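PDB 4PAR: uncharacterized protein, which acts as a restriction enzyme specific for 5-hydroxymethylcytosine in DNA, probably pairing a Vsr-like nuclease domain with an SRA-like domain that recognises the modified base. Local coordinates for residues V50-N54 with N90-P95; E72-G76 with E94-S98. The protein carries 3 engineered substitutions. All blocks are in the same frame, centred on the assembly; numbering follows the deposited sequence.

Interaction 1 of 2, residues V50-N54 with N90-P95; sequences VRLSN and NQIDEP
A type I beta turn, Gln-91 to Glu-94, packs against the chain leaving strand 45-51, with Glu-94 and Pro-95 laid against Leu-52 and Ser-53. The turn is closed by Glu-94 N to Gln-91 O at 2.9 Å. Past CG the Glu-94 side chain is extended (chi2 -178°), which carries its carboxylate beside the Leu-52/Ser-53 backbone. There OE2 accepts the Ser-53 hydroxyl, OG to OE2 2.7 Å, on its syn side and 22° out of the carboxylate plane. The Ser-53 amide adds only a weak second bond, N to OE2 3.3 Å, so one oxygen takes both donors of the same residue.

The two methyls of Leu-52 go different ways. CD2 lies against the Pro-95 ring, 3.6 Å from CD, the two side chains sliding past each other in opposite directions, and it also borders the Glu-94 side chain. CD1 reaches the Asn-90 amide, 3.5 Å from ND2, and these side chains cross nearly at right angles. That amide is held in turn by Asn-90 ND2 to Pro-95 O, 3.2 Å and 165° at the hydrogen, with the acceptor close to the amide plane. Val-50 CG2 reaches the Pro-95 ring at CG, 3.9 Å away.

The packing continues into the five-stranded sheet: Val-50, Leu-52 and Pro-95 all touch Ala-58 of strand 57-64, and Pro-95 also reaches Glu-72 of strand 69-74 and Ile-120 of strand 119-124.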
loop_
_atom_site.group_PDB
_atom_site.type_symbol
_atom_site.label_atom_id
_atom_site.label_comp_id
_atom_site.label_asym_id
_atom_site.label_seq_id
_atom_site.Cartn_x
_atom_site.Cartn_y
_atom_site.Cartn_z
ATOM N N VAL F 50 18.972 15.215 3.620
ATOM C CA VAL F 50 20.302 15.535 4.142
ATOM C C VAL F 50 20.366 15.392 5.657
ATOM O O VAL F 50 19.340 15.401 6.331
ATOM C CB VAL F 50 20.726 16.951 3.764
ATOM C CG1 VAL F 50 20.703 17.111 2.258
ATOM C CG2 VAL F 50 19.811 17.961 4.423
ATOM N N ARG F 51 21.572 15.252 6.193
ATOM C CA ARG F 51 21.730 15.085 7.635
ATOM C C ARG F 51 22.429 16.279 8.252
ATOM O O ARG F 51 23.590 16.555 7.951
ATOM C CB ARG F 51 22.505 13.811 7.946
ATOM C CG ARG F 51 22.567 13.497 9.415
ATOM C CD ARG F 51 23.157 12.124 9.642
ATOM N NE ARG F 51 22.356 11.069 9.030
ATOM C CZ ARG F 51 21.279 10.533 9.593
ATOM N NH1 ARG F 51 20.864 10.965 10.777
ATOM N NH2 ARG F 51 20.614 9.569 8.971
ATOM N N LEU F 52 21.706 16.986 9.113
ATOM C CA LEU F 52 22.228 18.182 9.758
ATOM C C LEU F 52 23.244 17.839 10.833
ATOM O O LEU F 52 23.552 16.671 11.077
ATOM C CB LEU F 52 21.104 18.997 10.390
ATOM C CG LEU F 52 19.879 19.388 9.578
ATOM C CD1 LEU F 52 18.956 20.199 10.467
ATOM C CD2 LEU F 52 20.285 20.182 8.355
ATOM N N SER F 53 23.737 18.876 11.499
ATOM C CA SER F 53 24.731 18.714 12.554
ATOM C C SER F 53 24.244 17.864 13.705
ATOM O O SER F 53 25.034 17.165 14.320
ATOM C CB SER F 53 25.152 20.073 13.096
ATOM O OG SER F 53 25.732 20.866 12.072
ATOM N N ASN F 54 22.944 17.889 13.967
ATOM C CA ASN F 54 22.428 17.434 15.258
ATOM C C ASN F 54 21.980 16.000 15.480
ATOM O O ASN F 54 21.784 15.625 16.629
ATOM C CB ASN F 54 21.246 18.314 15.650
ATOM C CG ASN F 54 20.495 18.811 14.454
ATOM O OD1 ASN F 54 20.595 18.258 13.346
ATOM N ND2 ASN F 54 19.722 19.849 14.662
ATOM N N ASN F 90 19.326 26.645 11.897
ATOM C CA ASN F 90 20.451 25.726 12.022
ATOM C C ASN F 90 21.727 26.380 11.505
ATOM O O ASN F 90 21.777 27.600 11.351
ATOM C CB ASN F 90 20.175 24.420 11.271
ATOM C CG ASN F 90 18.906 23.732 11.745
ATOM O OD1 ASN F 90 18.785 23.355 12.914
ATOM N ND2 ASN F 90 17.952 23.563 10.835
ATOM N N GLN F 91 22.762 25.577 11.276
ATOM C CA GLN F 91 24.023 26.078 10.729
ATOM C C GLN F 91 23.779 26.832 9.428
ATOM O O GLN F 91 22.851 26.513 8.681
ATOM C CB GLN F 91 25.015 24.933 10.498
ATOM C CG GLN F 91 25.576 24.319 11.772
ATOM C CD GLN F 91 26.364 25.323 12.596
ATOM O OE1 GLN F 91 25.951 25.707 13.691
ATOM N NE2 GLN F 91 27.504 25.756 12.067
ATOM N N ILE F 92 24.606 27.846 9.182
ATOM C CA ILE F 92 24.399 28.797 8.089
ATOM C C ILE F 92 24.229 28.115 6.723
ATOM O O ILE F 92 23.414 28.543 5.901
ATOM C CB ILE F 92 25.570 29.826 8.039
ATOM C CG1 ILE F 92 25.356 30.865 6.935
ATOM C CG2 ILE F 92 26.923 29.129 7.898
ATOM C CD1 ILE F 92 26.387 31.980 6.945
ATOM N N ASP F 93 24.977 27.038 6.506
ATOM C CA ASP F 93 24.961 26.306 5.241
ATOM C C ASP F 93 23.993 25.116 5.236
ATOM O O ASP F 93 24.036 24.280 4.334
ATOM C CB ASP F 93 26.374 25.849 4.877
ATOM C CG ASP F 93 26.993 26.705 3.780
ATOM O OD1 ASP F 93 26.283 27.014 2.797
ATOM O OD2 ASP F 93 28.179 27.079 3.903
ATOM N N GLU F 94 23.151 25.022 6.260
ATOM C CA GLU F 94 22.197 23.922 6.360
ATOM C C GLU F 94 20.764 24.415 6.150
ATOM O O GLU F 94 20.464 25.577 6.418
ATOM C CB GLU F 94 22.330 23.240 7.722
ATOM C CG GLU F 94 23.717 22.703 8.009
ATOM C CD GLU F 94 23.793 21.997 9.345
ATOM O OE1 GLU F 94 22.819 22.102 10.120
ATOM O OE2 GLU F 94 24.821 21.339 9.618
ATOM N N PRO F 95 19.874 23.535 5.656
ATOM C CA PRO F 95 18.500 23.941 5.330
ATOM C C PRO F 95 17.702 24.428 6.537
ATOM O O PRO F 95 18.060 24.142 7.677
ATOM C CB PRO F 95 17.883 22.661 4.761
ATOM C CG PRO F 95 18.720 21.562 5.297
ATOM C CD PRO F 95 20.102 22.110 5.360
#

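Interaction 2 of 2, residues E72-G76 with E94-S98; sequences EVDEG and EPLYS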
loop_
_atom_site.group_PDB
_atom_site.type_symbol
_atom_site.label_atom_id
_atom_site.label_comp_id
_atom_site.label_asym_id
_atom_site.label_seq_id
_atom_site.Cartn_x
_atom_site.Cartn_y
_atom_site.Cartn_z
ATOM N N GLU F 72 16.992 25.862 -1.711
ATOM C CA GLU F 72 15.880 25.733 -0.787
ATOM C C GLU F 72 14.899 26.889 -0.961
ATOM O O GLU F 72 15.294 28.060 -0.939
ATOM C CB GLU F 72 16.395 25.699 0.649
ATOM C CG GLU F 72 15.309 25.635 1.696
ATOM C CD GLU F 72 15.854 25.760 3.103
ATOM O OE1 GLU F 72 16.608 26.720 3.368
ATOM O OE2 GLU F 72 15.531 24.893 3.940
ATOM N N VAL F 73 13.627 26.559 -1.147
ATOM C CA VAL F 73 12.579 27.563 -1.105
ATOM C C VAL F 73 12.245 27.907 0.348
ATOM O O VAL F 73 11.928 27.015 1.146
ATOM C CB VAL F 73 11.306 27.081 -1.828
ATOM C CG1 VAL F 73 10.143 28.006 -1.517
ATOM C CG2 VAL F 73 11.555 26.980 -3.332
ATOM N N ASP F 74 12.351 29.189 0.698
ATOM C CA ASP F 74 11.945 29.664 2.018
ATOM C C ASP F 74 10.568 30.298 1.950
ATOM O O ASP F 74 10.354 31.302 1.272
ATOM C CB ASP F 74 12.943 30.677 2.604
ATOM C CG ASP F 74 12.606 31.075 4.061
ATOM O OD1 ASP F 74 11.514 30.714 4.560
ATOM O OD2 ASP F 74 13.435 31.753 4.708
ATOM N N GLU F 75 9.641 29.630 2.608
ATOM C CA GLU F 75 8.369 30.162 2.988
ATOM C C GLU F 75 8.360 30.205 4.490
ATOM O O GLU F 75 7.992 31.187 5.093
ATOM C CB GLU F 75 7.282 29.222 2.540
ATOM C CG GLU F 75 7.549 28.591 1.199
ATOM C CD GLU F 75 6.414 27.709 0.762
ATOM O OE1 GLU F 75 5.504 27.497 1.567
ATOM O OE2 GLU F 75 6.426 27.224 -0.374
ATOM N N GLY F 76 8.766 29.110 5.108
ATOM C CA GLY F 76 8.862 29.100 6.544
ATOM C C GLY F 76 7.550 29.331 7.238
ATOM O O GLY F 76 7.006 30.404 7.178
ATOM N N GLU F 94 23.151 25.022 6.260
ATOM C CA GLU F 94 22.197 23.922 6.360
ATOM C C GLU F 94 20.764 24.415 6.150
ATOM O O GLU F 94 20.464 25.577 6.418
ATOM C CB GLU F 94 22.330 23.240 7.722
ATOM C CG GLU F 94 23.717 22.703 8.009
ATOM C CD GLU F 94 23.793 21.997 9.345
ATOM O OE1 GLU F 94 22.819 22.102 10.120
ATOM O OE2 GLU F 94 24.821 21.339 9.618
ATOM N N PRO F 95 19.874 23.535 5.656
ATOM C CA PRO F 95 18.500 23.941 5.330
ATOM C C PRO F 95 17.702 24.428 6.537
ATOM O O PRO F 95 18.060 24.142 7.677
ATOM C CB PRO F 95 17.883 22.661 4.761
ATOM C CG PRO F 95 18.720 21.562 5.297
ATOM C CD PRO F 95 20.102 22.110 5.360
ATOM N N LEU F 96 16.638 25.179 6.278
ATOM C CA LEU F 96 15.790 25.701 7.344
ATOM C C LEU F 96 14.692 24.714 7.738
ATOM O O LEU F 96 14.087 24.834 8.804
ATOM C CB LEU F 96 15.157 27.030 6.919
ATOM C CG LEU F 96 15.952 28.339 6.955
ATOM C CD1 LEU F 96 17.447 28.116 6.961
ATOM C CD2 LEU F 96 15.560 29.209 5.772
ATOM N N TYR F 97 14.442 23.730 6.880
ATOM C CA TYR F 97 13.311 22.830 7.077
ATOM C C TYR F 97 13.782 21.443 7.449
ATOM O O TYR F 97 14.638 20.876 6.776
ATOM C CB TYR F 97 12.447 22.746 5.818
ATOM C CG TYR F 97 11.857 24.058 5.362
ATOM C CD1 TYR F 97 12.588 24.923 4.562
ATOM C CD2 TYR F 97 10.563 24.422 5.715
ATOM C CE1 TYR F 97 12.057 26.117 4.131
ATOM C CE2 TYR F 97 10.021 25.618 5.288
ATOM C CZ TYR F 97 10.776 26.463 4.496
ATOM O OH TYR F 97 10.261 27.658 4.057
ATOM N N SER F 98 13.205 20.891 8.510
ATOM C CA SER F 98 13.627 19.588 9.003
ATOM C C SER F 98 12.430 18.684 9.269
ATOM O O SER F 98 11.290 19.081 9.067
ATOM C CB SER F 98 14.461 19.752 10.270
ATOM O OG SER F 98 13.771 20.538 11.224
#
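Glu-72 binds the backbone at the start of strand 97-99: Leu-96 N donates to the syn lone pair of Glu-72 OE2 at 2.6 Å, with 145° at the hydrogen. Two weak bonds, both 3.3 Å, add Leu-96 N to Glu-72 OE1 and Tyr-97 N to Glu-72 OE2. CG stands anti to the backbone N of Glu-72 (chi1 177°) and the chain beyond is extended, which lets the side chain reach across from strand 69-74 and set its carboxylate at the Leu-96 and Tyr-97 amides; Arg-122 forms a salt bridge with its OE1. Beyond the end of strand 69-74, Tyr-97 OH accepts the amide of Glu-75 at 2.5 Å from N. Gly-76 N lies still closer to that hydroxyl, too close for its distance to be trusted at this resolution.

Strand 69-74 belongs to the mixed sheet of the PDDEXK-type nuclease domain, whereas 97-99 pairs antiparallel with 85-87, so this contact joins the core sheet to a separate two-stranded ribbon. The Tyr-97 ring bridges them, with the Glu-72 carboxylate at its edge and turned 80° from the ring plane. Leu-96 CD2 packs 3.5 Å from Asp-74 OD2, their side chains crossing at about a right angle. Further out, Lys-23 makes a cation-pi contact with Tyr-97, whose ring also meets that of Tyr-87.

In the fold
Both contacts end on the segment running from the turn at residues 91-94 into strand 97-99, where their segments overlap at Glu-94 and Pro-95; their centres lie 10 Å apart. Their first partners come earlier in the chain, 50-54 from the end of strand 45-51 and 72-76 from the end of strand 69-74, two strands separated in the five-stranded sheet by 57-64. Asn-90, Gln-91 and Glu-94 serve interaction 1, Pro-95 touches both, and Leu-96 and Tyr-97 serve interaction 2. Arg-122 of strand 119-124 is bridged to Glu-72 and weakly bonded to the carbonyls of Ile-92 and Glu-94. The connection is thus tied to the nuclease core, each contact's nearest atom about 16 Å from the bound DNA.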